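Glyoxalase/bleomycin resistance protein/dioxygenase (PDB 4N04) belongs to the glyoxalase/bleomycin resistance/dioxygenase superfamily and may act as a dioxygenase or a small-molecule binding protein, its substrate being unknown. Local coordinates at residues A[70-75]-A[97-102]; A[38-43]-A[50-55]. The protein carries 1 engineered substitution. All blocks are in the same frame, centred on the assembly; numbering follows the deposited sequence.

Interaction 1 of 2, residues A[70-75]-A[97-102]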
ATOM      1  N   GLU A  70       2.197  10.575   8.899  1.00 73.65           N
ATOM      2  CA  GLU A  70       2.299  11.250  10.182  1.00 79.22           C
ATOM      3  C   GLU A  70       2.402  10.226  11.303  1.00 75.09           C
ATOM      4  O   GLU A  70       3.265  10.338  12.163  1.00 75.93           O
ATOM      5  CB  GLU A  70       1.095  12.164  10.413  1.00 89.04           C
ATOM      6  CG  GLU A  70       0.933  13.276   9.384  1.00 97.23           C
ATOM      7  CD  GLU A  70      -0.092  14.321   9.807  1.00108.35           C
ATOM      8  OE1 GLU A  70       0.125  14.980  10.846  1.00112.56           O
ATOM      9  OE2 GLU A  70      -1.119  14.480   9.109  1.00112.45           O
ATOM     10  N   ASP A  71       1.531   9.221  11.281  1.00 73.43           N
ATOM     11  CA  ASP A  71       1.445   8.264  12.387  1.00 74.93           C
ATOM     12  C   ASP A  71       1.771   6.840  11.946  1.00 65.16           C
ATOM     13  O   ASP A  71       0.867   6.053  11.647  1.00 61.00           O
ATOM     14  CB  ASP A  71       0.038   8.301  13.007  1.00 82.33           C
ATOM     15  CG  ASP A  71      -0.026   7.645  14.385  1.00 87.34           C
ATOM     16  OD1 ASP A  71      -0.979   7.939  15.140  1.00 90.27           O
ATOM     17  OD2 ASP A  71       0.872   6.841  14.719  1.00 90.34           O
ATOM     18  N   LEU A  72       3.058   6.504  11.930  1.00 61.84           N
ATOM     19  CA  LEU A  72       3.490   5.178  11.516  1.00 58.10           C
ATOM     20  C   LEU A  72       2.917   4.086  12.418  1.00 62.94           C
ATOM     21  O   LEU A  72       2.578   2.998  11.955  1.00 64.91           O
ATOM     22  CB  LEU A  72       5.008   5.098  11.501  1.00 55.47           C
ATOM     23  CG  LEU A  72       5.578   3.853  10.823  1.00 61.48           C
ATOM     24  CD1 LEU A  72       5.053   3.725   9.402  1.00 55.70           C
ATOM     25  CD2 LEU A  72       7.088   3.919  10.815  1.00 61.79           C
ATOM     26  N   ASP A  73       2.796   4.386  13.705  1.00 65.26           N
ATOM     27  CA  ASP A  73       2.328   3.403  14.670  1.00 69.18           C
ATOM     28  C   ASP A  73       0.893   3.006  14.381  1.00 69.81           C
ATOM     29  O   ASP A  73       0.504   1.853  14.585  1.00 70.05           O
ATOM     30  CB  ASP A  73       2.445   3.950  16.094  1.00 77.88           C
ATOM     31  CG  ASP A  73       3.877   4.253  16.484  1.00 85.86           C
ATOM     32  OD1 ASP A  73       4.187   4.270  17.695  1.00 91.16           O
ATOM     33  OD2 ASP A  73       4.698   4.477  15.569  1.00 88.65           O
ATOM     34  N   ALA A  74       0.110   3.972  13.908  1.00 69.98           N
ATOM     35  CA  ALA A  74      -1.292   3.734  13.588  1.00 67.31           C
ATOM     36  C   ALA A  74      -1.372   2.817  12.383  1.00 64.35           C
ATOM     37  O   ALA A  74      -2.111   1.830  12.390  1.00 62.57           O
ATOM     38  CB  ALA A  74      -2.008   5.044  13.308  1.00 66.19           C
ATOM     39  N   VAL A  75      -0.598   3.156  11.353  1.00 62.61           N
ATOM     40  CA  VAL A  75      -0.488   2.331  10.158  1.00 57.58           C
ATOM     41  C   VAL A  75      -0.180   0.913  10.589  1.00 53.82           C
ATOM     42  O   VAL A  75      -0.869  -0.023  10.202  1.00 53.27           O
ATOM     43  CB  VAL A  75       0.639   2.832   9.219  1.00 55.10           C
ATOM     44  CG1 VAL A  75       0.834   1.874   8.051  1.00 47.49           C
ATOM     45  CG2 VAL A  75       0.332   4.235   8.718  1.00 55.71           C
ATOM     46  N   ARG A  97      11.701   5.120  11.489  1.00 56.31           N
ATOM     47  CA  ARG A  97      11.441   3.798  10.948  1.00 56.62           C
ATOM     48  C   ARG A  97      11.009   3.818   9.490  1.00 52.72           C
ATOM     49  O   ARG A  97      10.378   4.760   9.019  1.00 55.73           O
ATOM     50  CB  ARG A  97      10.369   3.079  11.762  1.00 57.80           C
ATOM     51  CG  ARG A  97      10.771   2.735  13.172  1.00 65.06           C
ATOM     52  CD  ARG A  97       9.539   2.361  13.961  1.00 66.05           C
ATOM     53  NE  ARG A  97       8.731   3.538  14.245  1.00 66.12           N
ATOM     54  CZ  ARG A  97       7.477   3.496  14.684  1.00 67.63           C
ATOM     55  NH1 ARG A  97       6.881   2.329  14.877  1.00 69.21           N
ATOM     56  NH2 ARG A  97       6.817   4.622  14.919  1.00 66.26           N
ATOM     57  N   LYS A  98      11.375   2.757   8.786  1.00 45.95           N
ATOM     58  CA  LYS A  98      10.735   2.396   7.541  1.00 43.47           C
ATOM     59  C   LYS A  98      10.209   0.984   7.752  1.00 41.11           C
ATOM     60  O   LYS A  98      10.958   0.102   8.170  1.00 38.55           O
ATOM     61  CB  LYS A  98      11.740   2.426   6.390  1.00 39.20           C
ATOM     62  CG  LYS A  98      11.173   1.988   5.043  1.00 40.43           C
ATOM     63  CD  LYS A  98      12.275   1.956   4.003  1.00 47.79           C
ATOM     64  CE  LYS A  98      11.996   0.956   2.893  1.00 56.99           C
ATOM     65  NZ  LYS A  98      13.232   0.688   2.099  1.00 63.73           N
ATOM     66  N   VAL A  99       8.922   0.757   7.504  1.00 40.32           N
ATOM     67  CA  VAL A  99       8.437  -0.617   7.536  1.00 39.54           C
ATOM     68  C   VAL A  99       7.883  -1.061   6.191  1.00 39.45           C
ATOM     69  O   VAL A  99       7.156  -0.326   5.518  1.00 45.59           O
ATOM     70  CB  VAL A  99       7.478  -0.924   8.732  1.00 40.41           C
ATOM     71  CG1 VAL A  99       7.414   0.259   9.728  1.00 42.73           C
ATOM     72  CG2 VAL A  99       6.119  -1.343   8.253  1.00 35.93           C
ATOM     73  N   THR A 100       8.249  -2.270   5.797  1.00 35.80           N
ATOM     74  CA  THR A 100       7.926  -2.733   4.466  1.00 35.79           C
ATOM     75  C   THR A 100       6.907  -3.855   4.463  1.00 35.80           C
ATOM     76  O   THR A 100       7.058  -4.851   5.162  1.00 38.81           O
ATOM     77  CB  THR A 100       9.182  -3.212   3.739  1.00 34.92           C
ATOM     78  OG1 THR A 100      10.149  -2.159   3.731  1.00 35.31           O
ATOM     79  CG2 THR A 100       8.847  -3.604   2.304  1.00 29.86           C
ATOM     80  N   TYR A 101       5.876  -3.696   3.647  1.00 35.58           N
ATOM     81  CA  TYR A 101       4.900  -4.753   3.452  1.00 35.25           C
ATOM     82  C   TYR A 101       5.109  -5.407   2.103  1.00 34.27           C
ATOM     83  O   TYR A 101       5.493  -4.746   1.134  1.00 36.16           O
ATOM     84  CB  TYR A 101       3.487  -4.184   3.531  1.00 33.65           C
ATOM     85  CG  TYR A 101       3.118  -3.724   4.912  1.00 35.77           C
ATOM     86  CD1 TYR A 101       2.527  -4.599   5.823  1.00 36.32           C
ATOM     87  CD2 TYR A 101       3.377  -2.423   5.325  1.00 37.71           C
ATOM     88  CE1 TYR A 101       2.191  -4.183   7.109  1.00 35.64           C
ATOM     89  CE2 TYR A 101       3.045  -1.999   6.613  1.00 40.47           C
ATOM     90  CZ  TYR A 101       2.452  -2.885   7.494  1.00 41.27           C
ATOM     91  OH  TYR A 101       2.116  -2.470   8.761  1.00 50.31           O
ATOM     92  N   LEU A 102       4.855  -6.706   2.039  1.00 30.45           N
ATOM     93  CA  LEU A 102       4.832  -7.401   0.767  1.00 29.81           C
ATOM     94  C   LEU A 102       3.401  -7.803   0.439  1.00 33.04           C
ATOM     95  O   LEU A 102       2.773  -8.513   1.221  1.00 36.61           O
ATOM     96  CB  LEU A 102       5.730  -8.631   0.820  1.00 28.70           C
ATOM     97  CG  LEU A 102       7.209  -8.323   1.022  1.00 34.35           C
ATOM     98  CD1 LEU A 102       8.008  -9.594   1.189  1.00 34.66           C
ATOM     99  CD2 LEU A 102       7.754  -7.476  -0.120  1.00 30.15           C
TER

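Interaction 2 of 2, residues A[38-43]-A[50-55]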
ATOM      1  N   GLU A  38     -13.581  -3.533 -13.633  1.00 58.28           N
ATOM      2  CA  GLU A  38     -13.777  -4.654 -12.721  1.00 62.86           C
ATOM      3  C   GLU A  38     -12.510  -5.192 -12.071  1.00 61.36           C
ATOM      4  O   GLU A  38     -12.560  -5.684 -10.948  1.00 64.86           O
ATOM      5  CB  GLU A  38     -14.541  -5.792 -13.379  1.00 75.27           C
ATOM      6  CG  GLU A  38     -15.555  -6.385 -12.425  1.00 90.14           C
ATOM      7  CD  GLU A  38     -15.975  -7.786 -12.797  1.00100.31           C
ATOM      8  OE1 GLU A  38     -15.195  -8.469 -13.506  1.00103.22           O
ATOM      9  OE2 GLU A  38     -17.081  -8.199 -12.372  1.00102.08           O
ATOM     10  N   THR A  39     -11.383  -5.122 -12.770  1.00 55.40           N
ATOM     11  CA  THR A  39     -10.127  -5.527 -12.155  1.00 56.74           C
ATOM     12  C   THR A  39      -9.182  -4.336 -11.905  1.00 51.99           C
ATOM     13  O   THR A  39      -7.977  -4.416 -12.130  1.00 47.53           O
ATOM     14  CB  THR A  39      -9.453  -6.663 -12.941  1.00 58.19           C
ATOM     15  OG1 THR A  39      -9.348  -6.297 -14.318  1.00 60.70           O
ATOM     16  CG2 THR A  39     -10.288  -7.931 -12.830  1.00 52.75           C
ATOM     17  N   GLU A  40      -9.760  -3.248 -11.400  1.00 47.42           N
ATOM     18  CA  GLU A  40      -9.028  -2.034 -11.083  1.00 50.36           C
ATOM     19  C   GLU A  40      -9.667  -1.300  -9.925  1.00 48.15           C
ATOM     20  O   GLU A  40     -10.860  -1.020  -9.934  1.00 46.02           O
ATOM     21  CB  GLU A  40      -8.997  -1.100 -12.277  1.00 59.17           C
ATOM     22  CG  GLU A  40      -7.622  -0.868 -12.795  1.00 69.39           C
ATOM     23  CD  GLU A  40      -7.513   0.379 -13.634  1.00 75.97           C
ATOM     24  OE1 GLU A  40      -7.697   0.281 -14.869  1.00 76.67           O
ATOM     25  OE2 GLU A  40      -7.237   1.451 -13.049  1.00 78.06           O
ATOM     26  N   ALA A  41      -8.858  -0.972  -8.929  1.00 46.73           N
ATOM     27  CA  ALA A  41      -9.346  -0.272  -7.759  1.00 42.97           C
ATOM     28  C   ALA A  41      -8.396   0.872  -7.424  1.00 47.44           C
ATOM     29  O   ALA A  41      -7.175   0.699  -7.430  1.00 48.21           O
ATOM     30  CB  ALA A  41      -9.465  -1.236  -6.594  1.00 39.16           C
ATOM     31  N   VAL A  42      -8.971   2.033  -7.139  1.00 37.30           N
ATOM     32  CA  VAL A  42      -8.235   3.244  -6.820  1.00 36.90           C
ATOM     33  C   VAL A  42      -8.554   3.690  -5.394  1.00 44.02           C
ATOM     34  O   VAL A  42      -9.720   3.756  -5.010  1.00 45.96           O
ATOM     35  CB  VAL A  42      -8.650   4.386  -7.760  1.00 37.69           C
ATOM     36  CG1 VAL A  42      -7.949   5.681  -7.392  1.00 37.24           C
ATOM     37  CG2 VAL A  42      -8.382   4.016  -9.200  1.00 37.88           C
ATOM     38  N   TRP A  43      -7.522   3.971  -4.603  1.00 41.22           N
ATOM     39  CA  TRP A  43      -7.705   4.580  -3.293  1.00 37.33           C
ATOM     40  C   TRP A  43      -7.196   6.000  -3.342  1.00 45.06           C
ATOM     41  O   TRP A  43      -6.057   6.246  -3.750  1.00 43.89           O
ATOM     42  CB  TRP A  43      -6.907   3.863  -2.211  1.00 37.71           C
ATOM     43  CG  TRP A  43      -7.440   2.562  -1.766  1.00 38.32           C
ATOM     44  CD1 TRP A  43      -8.129   2.314  -0.621  1.00 39.62           C
ATOM     45  CD2 TRP A  43      -7.292   1.304  -2.426  1.00 43.22           C
ATOM     46  NE1 TRP A  43      -8.432   0.981  -0.527  1.00 40.30           N
ATOM     47  CE2 TRP A  43      -7.934   0.336  -1.626  1.00 44.36           C
ATOM     48  CE3 TRP A  43      -6.686   0.898  -3.621  1.00 37.76           C
ATOM     49  CZ2 TRP A  43      -7.987  -1.011  -1.977  1.00 40.18           C
ATOM     50  CZ3 TRP A  43      -6.742  -0.439  -3.973  1.00 44.09           C
ATOM     51  CH2 TRP A  43      -7.384  -1.379  -3.152  1.00 43.79           C
ATOM     52  N   LEU A  50      -2.917   9.238  -4.872  1.00 36.32           N
ATOM     53  CA  LEU A  50      -3.778   8.070  -4.969  1.00 42.81           C
ATOM     54  C   LEU A  50      -2.963   6.831  -5.275  1.00 41.71           C
ATOM     55  O   LEU A  50      -1.887   6.912  -5.859  1.00 41.25           O
ATOM     56  CB  LEU A  50      -4.849   8.266  -6.044  1.00 36.09           C
ATOM     57  CG  LEU A  50      -5.664   9.561  -5.956  1.00 37.50           C
ATOM     58  CD1 LEU A  50      -5.015  10.676  -6.762  1.00 37.86           C
ATOM     59  CD2 LEU A  50      -7.092   9.340  -6.413  1.00 38.24           C
ATOM     60  N   LEU A  51      -3.487   5.685  -4.865  1.00 41.20           N
ATOM     61  CA  LEU A  51      -2.857   4.407  -5.123  1.00 37.98           C
ATOM     62  C   LEU A  51      -3.862   3.555  -5.873  1.00 39.99           C
ATOM     63  O   LEU A  51      -5.037   3.509  -5.498  1.00 42.85           O
ATOM     64  CB  LEU A  51      -2.500   3.729  -3.802  1.00 40.64           C
ATOM     65  CG  LEU A  51      -2.054   2.262  -3.857  1.00 43.13           C
ATOM     66  CD1 LEU A  51      -0.681   2.143  -4.501  1.00 39.04           C
ATOM     67  CD2 LEU A  51      -2.055   1.636  -2.461  1.00 43.26           C
ATOM     68  N   TYR A  52      -3.420   2.887  -6.934  1.00 33.23           N
ATOM     69  CA  TYR A  52      -4.303   1.958  -7.625  1.00 35.93           C
ATOM     70  C   TYR A  52      -3.683   0.597  -7.934  1.00 38.82           C
ATOM     71  O   TYR A  52      -2.485   0.487  -8.192  1.00 43.56           O
ATOM     72  CB  TYR A  52      -4.907   2.589  -8.889  1.00 33.78           C
ATOM     73  CG  TYR A  52      -3.955   2.754 -10.050  1.00 35.50           C
ATOM     74  CD1 TYR A  52      -3.900   1.807 -11.070  1.00 36.82           C
ATOM     75  CD2 TYR A  52      -3.122   3.864 -10.141  1.00 35.69           C
ATOM     76  CE1 TYR A  52      -3.032   1.959 -12.148  1.00 37.73           C
ATOM     77  CE2 TYR A  52      -2.257   4.030 -11.219  1.00 34.90           C
ATOM     78  CZ  TYR A  52      -2.212   3.076 -12.216  1.00 37.13           C
ATOM     79  OH  TYR A  52      -1.343   3.235 -13.278  1.00 37.84           O
ATOM     80  N   ILE A  53      -4.517  -0.436  -7.892  1.00 39.66           N
ATOM     81  CA  ILE A  53      -4.122  -1.769  -8.322  1.00 34.66           C
ATOM     82  C   ILE A  53      -4.875  -2.144  -9.596  1.00 37.52           C
ATOM     83  O   ILE A  53      -6.028  -1.758  -9.797  1.00 37.84           O
ATOM     84  CB  ILE A  53      -4.389  -2.818  -7.231  1.00 36.06           C
ATOM     85  CG1 ILE A  53      -5.891  -2.894  -6.930  1.00 37.89           C
ATOM     86  CG2 ILE A  53      -3.615  -2.481  -5.972  1.00 35.81           C
ATOM     87  CD1 ILE A  53      -6.267  -3.922  -5.875  1.00 39.59           C
ATOM     88  N   VAL A  54      -4.221  -2.896 -10.467  1.00 36.99           N
ATOM     89  CA  VAL A  54      -4.867  -3.352 -11.687  1.00 35.77           C
ATOM     90  C   VAL A  54      -4.371  -4.756 -11.973  1.00 38.46           C
ATOM     91  O   VAL A  54      -3.220  -5.070 -11.701  1.00 35.43           O
ATOM     92  CB  VAL A  54      -4.553  -2.418 -12.877  1.00 34.78           C
ATOM     93  CG1 VAL A  54      -3.057  -2.207 -13.011  1.00 33.10           C
ATOM     94  CG2 VAL A  54      -5.150  -2.970 -14.177  1.00 35.97           C
ATOM     95  N   GLU A  55      -5.236  -5.615 -12.495  1.00 39.40           N
ATOM     96  CA  GLU A  55      -4.815  -6.960 -12.834  1.00 40.39           C
ATOM     97  C   GLU A  55      -3.986  -6.952 -14.130  1.00 39.79           C
ATOM     98  O   GLU A  55      -4.522  -6.786 -15.217  1.00 40.15           O
ATOM     99  CB  GLU A  55      -6.029  -7.881 -12.937  1.00 47.68           C
ATOM    100  CG  GLU A  55      -5.681  -9.357 -13.042  1.00 55.42           C
ATOM    101  CD  GLU A  55      -6.885 -10.287 -12.855  1.00 66.30           C
ATOM    102  OE1 GLU A  55      -7.144 -11.096 -13.767  1.00 72.69           O
ATOM    103  OE2 GLU A  55      -7.561 -10.231 -11.799  1.00 68.26           O
TER

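Interaction 1 of 2, residues A[70-75]-A[97-102]
The guanidinium of R97 has the side chain of L72 over one face and the carboxylate of D73 at its edge. CD2 of L72 lies 3.8 Å above the guanidinium plane, displaced from the centre toward one side, and the same methyl presses on the start of the arginine chain, 3.5 Å from R97 CB. L72 reaches there because CG is anti to the backbone N (chi1 -169°), which carries the isobutyl group out from the helix toward the strand. At the edge, OD2 of D73 and NH2 of R97 form a salt bridge, but the two are modelled too close to each other, so its exact geometry is doubtful; as modelled, the carboxylate stands nearly perpendicular to the guanidinium. R97 NH2 also pairs with a second acid, E113 on strand 108-113, and two carboxylates probably stabilise the cation. The contact as a whole seats helix 72-81, which follows strand 64-69 directly, on the four-stranded mixed sheet that holds strand 97-102, in a protein of the vicinal oxygen chelate (glyoxalase/bleomycin resistance) superfamily. Deeper in the interface the contact becomes apolar. L72 CD2 meets CG1 of V99 at 3.8 Å, the two side chains passing antiparallel to each other, and L76, one turn further along the helix, extends the packing to V99 and Y101. The helix start is capped by D71, whose OD2 accepts from A74 N at 3.1 Å, the donor lying well above the carboxylate plane.

Interaction 2 of 2, residues A[38-43]-A[50-55]
W43 and I53 meet on the helix-facing side of an antiparallel hairpin, where I53 lies along the edge of the indole. From CB, on the residue that pairs with A41, the side chain goes to CG1, set between the backbone N and the carbonyl carbon (chi1 62°); I53 CG1 comes 4.0 Å from A41 CB and 3.9 Å from W43 CZ3, in the plane of the indole. The chain then runs on extended to CD1, which ends 3.9 Å from CH2 of the same ring. Y24 of helix 17-28 touches both residues, and W43 NE1 donates to A30 O, which helps fix the ring's rotation.

Beneath these side chains the strands pair in regular alternation. A41 and I53 form one hydrogen-bonded pair, W43 and L51 another; the bond from W43 N to L51 O is short, at 2.7 Å, and nearly straight (176°). On the other face, E40 lies alongside V54, with CG 3.4 Å from V54 CB, while V42 CG2 packs against Y52 CB. At the open end T39 O accepts from E55 N, and E55 sends OE2 onward to F17 N at the start of helix 17-28.

The face of A41, W43, L51 and I53 is thus apolar, with W43 and I53 under helix 17-28, whereas that of E40, V42, Y52 and V54 combines apolar contacts with one acid. E40 OE2 hydrogen-bonds the nitrogen of a bound CHES molecule, so this carboxylate can engage an amine.

How the interactions relate
Both contacts belong to a chain with two four-stranded mixed sheets, each in the strand order 1-4-3-2. Interaction 2 joins the third and fourth strands of the N-terminal sheet, whereas interaction 1 sets helix 72-81 on strand 97-102 of the second sheet. They lie on opposite sides of the chain's centre, 21 Å apart between centres and about 10 Å between nearest atoms, and do not touch. The bound cyclohexylaminoethanesulfonate (CHES), probably from the crystallisation liquor, is close to interaction 2, about 3 Å from the E40 side chain. It may mark a pocket, though no active site is established here.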